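Local atomic coordinates of elongation factor G (Thermus thermophilus, PDB entry 2DY1), a protein that probably acts as a GTP-hydrolysing translation elongation factor, captured here with GTP and a magnesium ion bound. Residues 89-92 against 93-97; 502-505 against 506-510; 552-555 against 556-560. One frame throughout, in Å; residues are numbered along the deposited sequence.

Contact 1: residues 89-92 against 93-97; sequences GEIR and GALEA
L95 folds back over the preceding helical turn and overlaps I91, its CD1 methyl lying 4.2 Å from I91 CG2. The torsion behind this is plain: CG of L95 sits anti to its own carbonyl carbon (chi1 -74°), which lays the branch point over the I91 carbonyl, with L95 CG 3.6 Å from I91 O. That oxygen also accepts the amide of L95 (N to I91 O 3.1 Å), so one carbonyl is gripped by the backbone and sheltered by the aliphatic branch of the same residue.

The same pattern runs on. A94 N reaches E90 O at 2.9 Å while A94 CB rests against that oxygen, and E96 N reaches R92 O at 2.9 Å with both CB and CG of E96 close beside it, each 3.5 Å from R92 O. G93 N donates to G89 O (3.0 Å) and brings no side chain to the turn, so the contact there is backbone on backbone.

The charged ends turn elsewhere. E90 pairs through OE2 with K290, and R92, extended from CG to NE, reaches the carbonyl of R377. E96 is held at both carboxylate oxygens, OE1 by the amide of A376 and OE2 by K287, an arrangement that would probably favour its charged form.

L95 meanwhile packs on A13 and V15 of strand 9-16. Helix 88-97 thus spans the beta-alpha-beta crossover from strand 74-80 to strand 100-106, passing over the strand between them. Its I91 side chain lies about 8 Å from the bound GTP, and E90 and I91 touch P82 of the preceding loop, a placement consistent with the switch II helix of a P-loop GTPase domain.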
ATOM      1  N   GLY A  89      -1.766   1.128   2.313  1.00 10.47           N
ATOM      2  CA  GLY A  89      -3.066   1.751   2.079  1.00 11.83           C
ATOM      3  C   GLY A  89      -3.374   2.834   3.106  1.00 10.55           C
ATOM      4  O   GLY A  89      -3.674   3.998   2.781  1.00 12.31           O
ATOM      5  N   GLU A  90      -3.251   2.468   4.367  1.00 10.91           N
ATOM      6  CA  GLU A  90      -3.521   3.396   5.451  1.00  8.97           C
ATOM      7  C   GLU A  90      -2.488   4.501   5.552  1.00  9.69           C
ATOM      8  O   GLU A  90      -2.824   5.642   5.846  1.00 10.64           O
ATOM      9  CB  GLU A  90      -3.591   2.618   6.768  1.00  9.20           C
ATOM     10  CG  GLU A  90      -4.898   1.868   6.949  1.00 10.37           C
ATOM     11  CD  GLU A  90      -6.025   2.799   7.362  1.00 12.26           C
ATOM     12  OE1 GLU A  90      -6.598   3.494   6.495  1.00 15.21           O
ATOM     13  OE2 GLU A  90      -6.321   2.861   8.569  1.00 11.84           O
ATOM     14  N   ILE A  91      -1.228   4.160   5.315  1.00  9.54           N
ATOM     15  CA  ILE A  91      -0.179   5.162   5.376  1.00  9.60           C
ATOM     16  C   ILE A  91      -0.408   6.235   4.316  1.00  9.42           C
ATOM     17  O   ILE A  91      -0.370   7.439   4.628  1.00 10.45           O
ATOM     18  CB  ILE A  91       1.213   4.530   5.174  1.00  9.77           C
ATOM     19  CG1 ILE A  91       1.501   3.564   6.333  1.00  9.48           C
ATOM     20  CG2 ILE A  91       2.305   5.637   5.158  1.00 12.39           C
ATOM     21  CD1 ILE A  91       2.774   2.716   6.151  1.00  9.86           C
ATOM     22  N   ARG A  92      -0.630   5.819   3.077  1.00 10.36           N
ATOM     23  CA  ARG A  92      -0.823   6.820   2.020  1.00  9.55           C
ATOM     24  C   ARG A  92      -2.118   7.591   2.225  1.00 10.35           C
ATOM     25  O   ARG A  92      -2.179   8.802   1.954  1.00 11.31           O
ATOM     26  CB  ARG A  92      -0.731   6.157   0.641  1.00 10.35           C
ATOM     27  CG  ARG A  92       0.721   5.699   0.351  1.00 10.91           C
ATOM     28  CD  ARG A  92       0.934   5.233  -1.057  1.00 11.48           C
ATOM     29  NE  ARG A  92       2.311   4.750  -1.245  1.00 13.93           N
ATOM     30  CZ  ARG A  92       2.858   4.548  -2.439  1.00 23.01           C
ATOM     31  NH1 ARG A  92       2.150   4.790  -3.531  1.00 23.68           N
ATOM     32  NH2 ARG A  92       4.105   4.103  -2.539  1.00 25.20           N
ATOM     33  N   GLY A  93      -3.136   6.911   2.740  1.00 10.10           N
ATOM     34  CA  GLY A  93      -4.396   7.587   3.022  1.00 11.24           C
ATOM     35  C   GLY A  93      -4.222   8.667   4.087  1.00 11.33           C
ATOM     36  O   GLY A  93      -4.810   9.745   3.984  1.00 11.40           O
ATOM     37  N   ALA A  94      -3.432   8.395   5.128  1.00  8.63           N
ATOM     38  CA  ALA A  94      -3.208   9.376   6.194  1.00  7.97           C
ATOM     39  C   ALA A  94      -2.462  10.587   5.648  1.00  9.48           C
ATOM     40  O   ALA A  94      -2.790  11.715   5.993  1.00  9.80           O
ATOM     41  CB  ALA A  94      -2.422   8.751   7.352  1.00 10.85           C
ATOM     42  N   LEU A  95      -1.475  10.350   4.787  1.00  9.48           N
ATOM     43  CA  LEU A  95      -0.720  11.460   4.218  1.00  8.21           C
ATOM     44  C   LEU A  95      -1.624  12.285   3.295  1.00 11.35           C
ATOM     45  O   LEU A  95      -1.562  13.518   3.297  1.00 12.40           O
ATOM     46  CB  LEU A  95       0.534  10.934   3.490  1.00 10.24           C
ATOM     47  CG  LEU A  95       1.628  10.478   4.478  1.00 12.56           C
ATOM     48  CD1 LEU A  95       2.639   9.601   3.774  1.00 13.72           C
ATOM     49  CD2 LEU A  95       2.291  11.696   5.136  1.00 13.06           C
ATOM     50  N   GLU A  96      -2.467  11.611   2.515  1.00 11.20           N
ATOM     51  CA  GLU A  96      -3.419  12.304   1.623  1.00 11.64           C
ATOM     52  C   GLU A  96      -4.312  13.246   2.407  1.00 13.48           C
ATOM     53  O   GLU A  96      -4.672  14.338   1.936  1.00 13.76           O
ATOM     54  CB  GLU A  96      -4.371  11.310   0.974  1.00 16.12           C
ATOM     55  CG  GLU A  96      -3.988  10.712  -0.304  1.00 29.01           C
ATOM     56  CD  GLU A  96      -5.223  10.159  -0.988  1.00 23.39           C
ATOM     57  OE1 GLU A  96      -5.085   9.566  -2.053  1.00 20.49           O
ATOM     58  OE2 GLU A  96      -6.344  10.339  -0.452  1.00 30.13           O
ATOM     59  N   ALA A  97      -4.706  12.796   3.597  1.00  9.74           N
ATOM     60  CA  ALA A  97      -5.600  13.524   4.468  1.00  8.72           C
ATOM     61  C   ALA A  97      -5.010  14.681   5.233  1.00  8.85           C
ATOM     62  O   ALA A  97      -5.747  15.492   5.755  1.00 11.88           O
ATOM     63  CB  ALA A  97      -6.224  12.544   5.482  1.00 10.26           C
TER

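Contact 2: residues 502-505 against 506-510; sequences GVIP and SKYQE
The ring of Y508 meets P505 CD and I504 CG2 at its edge, near the ring plane. One face is covered by its neighbour K507, whose CG stands 4.2 Å above the plane over the ring centre; F552 of helix 549-566 meets the opposite face, the two ring planes moderately inclined. The proline lies alongside the tyrosine, pointing the same way, with P505 CD 3.8 Å from Y508 CD2. I504 instead crosses it at about a right angle, its CG2 methyl lying 3.9 Å from Y508 CB.

The backbone brings these groups together through a beta turn: Y508 N donates to P505 O at 3.1 Å in a nearly straight bond (168° at the hydrogen), although the donor stands 45° out of the carbonyl plane rather than on a lone pair. A second bond of the same span, Q509 N to S506 O at 3.0 Å, carries the chain into helix 509-520. This is the entry to the helical limb of a beta-alpha-beta unit in domain IV, whose strands 494-497 and 533-541 run parallel.

CG of K507 lies between the backbone N and the carbonyl carbon (chi1 70°), which turns the chain over the tyrosine and sets K507 CG 4.0 Å from P505 CB. Ahead of the turn, I504 also packs on W497 and I499, and P505 rests on Y542.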
ATOM      1  N   GLY A 502     -15.121 -22.786 -52.102  1.00 16.69           N
ATOM      2  CA  GLY A 502     -16.345 -22.568 -51.345  1.00 17.42           C
ATOM      3  C   GLY A 502     -16.894 -23.838 -50.711  1.00 18.56           C
ATOM      4  O   GLY A 502     -18.112 -23.925 -50.451  1.00 17.06           O
ATOM      5  N   VAL A 503     -16.027 -24.814 -50.435  1.00 15.67           N
ATOM      6  CA  VAL A 503     -16.492 -26.079 -49.854  1.00 13.00           C
ATOM      7  C   VAL A 503     -17.102 -25.879 -48.471  1.00 17.13           C
ATOM      8  O   VAL A 503     -17.882 -26.716 -48.019  1.00 17.54           O
ATOM      9  CB  VAL A 503     -15.391 -27.173 -49.840  1.00 14.53           C
ATOM     10  CG1 VAL A 503     -15.033 -27.545 -51.304  1.00 18.16           C
ATOM     11  CG2 VAL A 503     -14.146 -26.698 -49.104  1.00 15.40           C
ATOM     12  N   ILE A 504     -16.706 -24.810 -47.786  1.00 16.25           N
ATOM     13  CA  ILE A 504     -17.347 -24.424 -46.514  1.00 21.42           C
ATOM     14  C   ILE A 504     -17.604 -22.933 -46.716  1.00 21.66           C
ATOM     15  O   ILE A 504     -16.686 -22.168 -47.048  1.00 20.14           O
ATOM     16  CB  ILE A 504     -16.471 -24.564 -45.222  1.00 16.82           C
ATOM     17  CG1 ILE A 504     -16.156 -26.028 -44.908  1.00 17.89           C
ATOM     18  CG2 ILE A 504     -17.271 -23.969 -44.020  1.00 16.63           C
ATOM     19  CD1 ILE A 504     -15.144 -26.221 -43.764  1.00 20.40           C
ATOM     20  N   PRO A 505     -18.853 -22.488 -46.526  1.00 18.25           N
ATOM     21  CA  PRO A 505     -19.148 -21.065 -46.708  1.00 18.11           C
ATOM     22  C   PRO A 505     -18.439 -20.219 -45.663  1.00 16.04           C
ATOM     23  O   PRO A 505     -18.226 -20.665 -44.527  1.00 20.05           O
ATOM     24  CB  PRO A 505     -20.670 -21.000 -46.559  1.00 24.08           C
ATOM     25  CG  PRO A 505     -21.121 -22.375 -46.907  1.00 29.21           C
ATOM     26  CD  PRO A 505     -20.085 -23.249 -46.268  1.00 22.39           C
ATOM     27  N   SER A 506     -18.085 -18.999 -46.047  1.00 19.31           N
ATOM     28  CA  SER A 506     -17.381 -18.089 -45.151  1.00 23.73           C
ATOM     29  C   SER A 506     -18.173 -17.784 -43.888  1.00 27.06           C
ATOM     30  O   SER A 506     -17.597 -17.433 -42.863  1.00 28.48           O
ATOM     31  CB  SER A 506     -17.053 -16.778 -45.877  1.00 31.18           C
ATOM     32  OG  SER A 506     -18.237 -16.129 -46.305  1.00 42.03           O
ATOM     33  N   LYS A 507     -19.491 -17.924 -43.952  1.00 28.91           N
ATOM     34  CA  LYS A 507     -20.319 -17.643 -42.783  1.00 32.80           C
ATOM     35  C   LYS A 507     -20.052 -18.589 -41.618  1.00 34.53           C
ATOM     36  O   LYS A 507     -20.498 -18.330 -40.504  1.00 33.32           O
ATOM     37  CB  LYS A 507     -21.803 -17.710 -43.142  1.00 34.52           C
ATOM     38  CG  LYS A 507     -22.296 -19.105 -43.434  1.00 32.37           C
ATOM     39  CD  LYS A 507     -23.772 -19.107 -43.780  1.00 37.66           C
ATOM     40  CE  LYS A 507     -24.244 -20.524 -44.060  1.00 33.34           C
ATOM     41  NZ  LYS A 507     -25.675 -20.567 -44.483  1.00 45.12           N
ATOM     42  N   TYR A 508     -19.355 -19.694 -41.861  1.00 23.95           N
ATOM     43  CA  TYR A 508     -19.060 -20.615 -40.768  1.00 23.01           C
ATOM     44  C   TYR A 508     -17.658 -20.423 -40.199  1.00 19.09           C
ATOM     45  O   TYR A 508     -17.267 -21.128 -39.272  1.00 22.99           O
ATOM     46  CB  TYR A 508     -19.227 -22.072 -41.205  1.00 20.29           C
ATOM     47  CG  TYR A 508     -20.665 -22.477 -41.410  1.00 25.13           C
ATOM     48  CD1 TYR A 508     -21.626 -22.223 -40.429  1.00 26.01           C
ATOM     49  CD2 TYR A 508     -21.066 -23.124 -42.573  1.00 23.04           C
ATOM     50  CE1 TYR A 508     -22.958 -22.608 -40.606  1.00 31.83           C
ATOM     51  CE2 TYR A 508     -22.392 -23.509 -42.766  1.00 26.49           C
ATOM     52  CZ  TYR A 508     -23.333 -23.251 -41.778  1.00 31.92           C
ATOM     53  OH  TYR A 508     -24.642 -23.641 -41.960  1.00 32.28           O
ATOM     54  N   GLN A 509     -16.904 -19.466 -40.738  1.00 21.06           N
ATOM     55  CA  GLN A 509     -15.545 -19.248 -40.251  1.00 20.80           C
ATOM     56  C   GLN A 509     -15.517 -18.891 -38.766  1.00 22.16           C
ATOM     57  O   GLN A 509     -14.701 -19.408 -38.013  1.00 21.26           O
ATOM     58  CB  GLN A 509     -14.832 -18.146 -41.052  1.00 27.18           C
ATOM     59  CG  GLN A 509     -13.357 -18.009 -40.683  1.00 31.52           C
ATOM     60  CD  GLN A 509     -12.634 -16.888 -41.424  1.00 30.34           C
ATOM     61  OE1 GLN A 509     -12.935 -16.593 -42.582  1.00 32.04           O
ATOM     62  NE2 GLN A 509     -11.655 -16.277 -40.757  1.00 35.80           N
ATOM     63  N   GLU A 510     -16.411 -18.007 -38.341  1.00 24.46           N
ATOM     64  CA  GLU A 510     -16.449 -17.610 -36.933  1.00 25.91           C
ATOM     65  C   GLU A 510     -16.742 -18.806 -36.015  1.00 25.03           C
ATOM     66  O   GLU A 510     -16.109 -18.971 -34.970  1.00 24.88           O
ATOM     67  CB  GLU A 510     -17.506 -16.518 -36.731  1.00 33.24           C
ATOM     68  CG  GLU A 510     -17.574 -15.961 -35.317  1.00 50.69           C
ATOM     69  CD  GLU A 510     -18.841 -15.159 -35.064  1.00 59.62           C
ATOM     70  OE1 GLU A 510     -18.910 -14.469 -34.024  1.00 65.34           O
ATOM     71  OE2 GLU A 510     -19.769 -15.224 -35.899  1.00 63.61           O
TER

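Contact 3: residues 552-555 against 556-560; sequences FQIA and ASLAF
Four consecutive i to i+4 bonds run through one regular helix, from A556, S557, L558 and A559 back to F552, Q553, I554 and A555, at 2.8 to 2.9 Å between each N and O.

L558 and I554 lie side by side and point the same way, L558 CD1 reaching I554 CG2 at 4.0 Å. Because CG2 of I554 lies anti to the backbone N (chi1 -60°, measured to CG1), this methyl faces the next turn, and L558 CG closes in on I554 O at 3.3 Å. The other side-chain contacts are of CB atoms with carbonyl oxygens of the preceding turn: A556 CB sits 3.2 Å from F552 O, S557 CB 3.4 Å from Q553 O, and A559 CB 3.4 Å from A555 O.

Around the helix, Q553 and S557 lie against helix 509-520, touching E514, E518 and A519. A555, A559 and F560 lie against strand 477-489 at V483, L485 and L487, with F560 also meeting the ring of F533, and F552 touches both elements, at I512 of the helix and V483 of the strand.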
ATOM      1  N   PHE A 552     -20.578 -27.077 -36.775  1.00 21.32           N
ATOM      2  CA  PHE A 552     -19.210 -26.704 -37.126  1.00 19.77           C
ATOM      3  C   PHE A 552     -18.333 -26.430 -35.899  1.00 21.36           C
ATOM      4  O   PHE A 552     -17.139 -26.694 -35.941  1.00 23.47           O
ATOM      5  CB  PHE A 552     -19.190 -25.521 -38.110  1.00 18.04           C
ATOM      6  CG  PHE A 552     -19.216 -25.951 -39.558  1.00 18.16           C
ATOM      7  CD1 PHE A 552     -20.375 -25.826 -40.323  1.00 20.51           C
ATOM      8  CD2 PHE A 552     -18.105 -26.584 -40.119  1.00 19.74           C
ATOM      9  CE1 PHE A 552     -20.425 -26.332 -41.628  1.00 23.72           C
ATOM     10  CE2 PHE A 552     -18.143 -27.096 -41.416  1.00 19.51           C
ATOM     11  CZ  PHE A 552     -19.311 -26.967 -42.175  1.00 21.25           C
ATOM     12  N   GLN A 553     -18.915 -25.934 -34.803  1.00 27.70           N
ATOM     13  CA  GLN A 553     -18.129 -25.695 -33.588  1.00 20.05           C
ATOM     14  C   GLN A 553     -17.674 -27.047 -33.071  1.00 22.86           C
ATOM     15  O   GLN A 553     -16.526 -27.213 -32.666  1.00 23.78           O
ATOM     16  CB  GLN A 553     -18.969 -25.015 -32.495  1.00 27.90           C
ATOM     17  CG  GLN A 553     -19.507 -23.644 -32.847  1.00 31.10           C
ATOM     18  CD  GLN A 553     -20.238 -22.982 -31.677  1.00 46.85           C
ATOM     19  OE1 GLN A 553     -21.128 -22.154 -31.879  1.00 49.84           O
ATOM     20  NE2 GLN A 553     -19.851 -23.334 -30.452  1.00 44.45           N
ATOM     21  N   ILE A 554     -18.587 -28.022 -33.075  1.00 21.77           N
ATOM     22  CA  ILE A 554     -18.243 -29.355 -32.606  1.00 23.05           C
ATOM     23  C   ILE A 554     -17.220 -30.024 -33.519  1.00 19.09           C
ATOM     24  O   ILE A 554     -16.246 -30.607 -33.049  1.00 24.46           O
ATOM     25  CB  ILE A 554     -19.499 -30.272 -32.513  1.00 23.58           C
ATOM     26  CG1 ILE A 554     -20.520 -29.667 -31.547  1.00 30.23           C
ATOM     27  CG2 ILE A 554     -19.080 -31.666 -32.068  1.00 28.14           C
ATOM     28  CD1 ILE A 554     -21.817 -30.454 -31.468  1.00 26.00           C
ATOM     29  N   ALA A 555     -17.457 -29.971 -34.829  1.00 21.34           N
ATOM     30  CA  ALA A 555     -16.530 -30.586 -35.769  1.00 22.74           C
ATOM     31  C   ALA A 555     -15.135 -29.983 -35.587  1.00 14.22           C
ATOM     32  O   ALA A 555     -14.132 -30.698 -35.602  1.00 20.95           O
ATOM     33  CB  ALA A 555     -17.026 -30.380 -37.198  1.00 23.84           C
ATOM     34  N   ALA A 556     -15.085 -28.667 -35.397  1.00 21.96           N
ATOM     35  CA  ALA A 556     -13.812 -27.972 -35.212  1.00 23.31           C
ATOM     36  C   ALA A 556     -13.137 -28.412 -33.905  1.00 18.24           C
ATOM     37  O   ALA A 556     -11.927 -28.658 -33.870  1.00 19.60           O
ATOM     38  CB  ALA A 556     -14.041 -26.451 -35.232  1.00 21.56           C
ATOM     39  N   SER A 557     -13.931 -28.550 -32.843  1.00 23.88           N
ATOM     40  CA  SER A 557     -13.397 -28.987 -31.548  1.00 23.14           C
ATOM     41  C   SER A 557     -12.856 -30.407 -31.652  1.00 18.93           C
ATOM     42  O   SER A 557     -11.759 -30.705 -31.166  1.00 25.29           O
ATOM     43  CB  SER A 557     -14.489 -28.906 -30.474  1.00 27.79           C
ATOM     44  OG  SER A 557     -14.021 -29.449 -29.249  1.00 35.77           O
ATOM     45  N   LEU A 558     -13.621 -31.289 -32.300  1.00 21.13           N
ATOM     46  CA  LEU A 558     -13.201 -32.673 -32.493  1.00 20.78           C
ATOM     47  C   LEU A 558     -11.911 -32.711 -33.277  1.00 17.26           C
ATOM     48  O   LEU A 558     -11.006 -33.492 -32.970  1.00 23.67           O
ATOM     49  CB  LEU A 558     -14.286 -33.459 -33.240  1.00 24.84           C
ATOM     50  CG  LEU A 558     -15.573 -33.776 -32.472  1.00 34.77           C
ATOM     51  CD1 LEU A 558     -16.542 -34.531 -33.381  1.00 24.27           C
ATOM     52  CD2 LEU A 558     -15.238 -34.617 -31.242  1.00 32.22           C
ATOM     53  N   ALA A 559     -11.821 -31.856 -34.297  1.00 21.87           N
ATOM     54  CA  ALA A 559     -10.620 -31.796 -35.111  1.00 22.68           C
ATOM     55  C   ALA A 559      -9.447 -31.350 -34.246  1.00 16.97           C
ATOM     56  O   ALA A 559      -8.369 -31.931 -34.314  1.00 20.04           O
ATOM     57  CB  ALA A 559     -10.824 -30.835 -36.299  1.00 17.81           C
ATOM     58  N   PHE A 560      -9.651 -30.325 -33.423  1.00 17.45           N
ATOM     59  CA  PHE A 560      -8.561 -29.861 -32.575  1.00 21.46           C
ATOM     60  C   PHE A 560      -8.049 -30.960 -31.634  1.00 18.11           C
ATOM     61  O   PHE A 560      -6.844 -31.200 -31.534  1.00 19.98           O
ATOM     62  CB  PHE A 560      -8.987 -28.631 -31.765  1.00 19.94           C
ATOM     63  CG  PHE A 560      -7.871 -28.049 -30.947  1.00 21.87           C
ATOM     64  CD1 PHE A 560      -7.610 -28.524 -29.663  1.00 22.93           C
ATOM     65  CD2 PHE A 560      -7.027 -27.084 -31.491  1.00 20.50           C
ATOM     66  CE1 PHE A 560      -6.512 -28.048 -28.924  1.00 21.57           C
ATOM     67  CE2 PHE A 560      -5.923 -26.602 -30.764  1.00 21.41           C
ATOM     68  CZ  PHE A 560      -5.671 -27.090 -29.483  1.00 22.70           C
TER

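In the fold
Along the chain the three contacts come in series, contact 1 in the GTP-binding domain and contacts 2 and 3 in domain IV. Contact 1 is remote: its centre lies 58 Å from that of contact 2 and 54 Å from that of contact 3, with nearest atoms about 42 Å away in both cases. The centres of contacts 2 and 3 are about 14 Å apart and the two touch, Y508 CD2 lying 3.4 Å from F552 CE1, so the segment leading into helix 509-520 packs on helix 549-566 beside the sheet containing strands 477-489 and 533-541. The spread reflects an elongated multidomain protein, with nucleotide site and domain IV far apart.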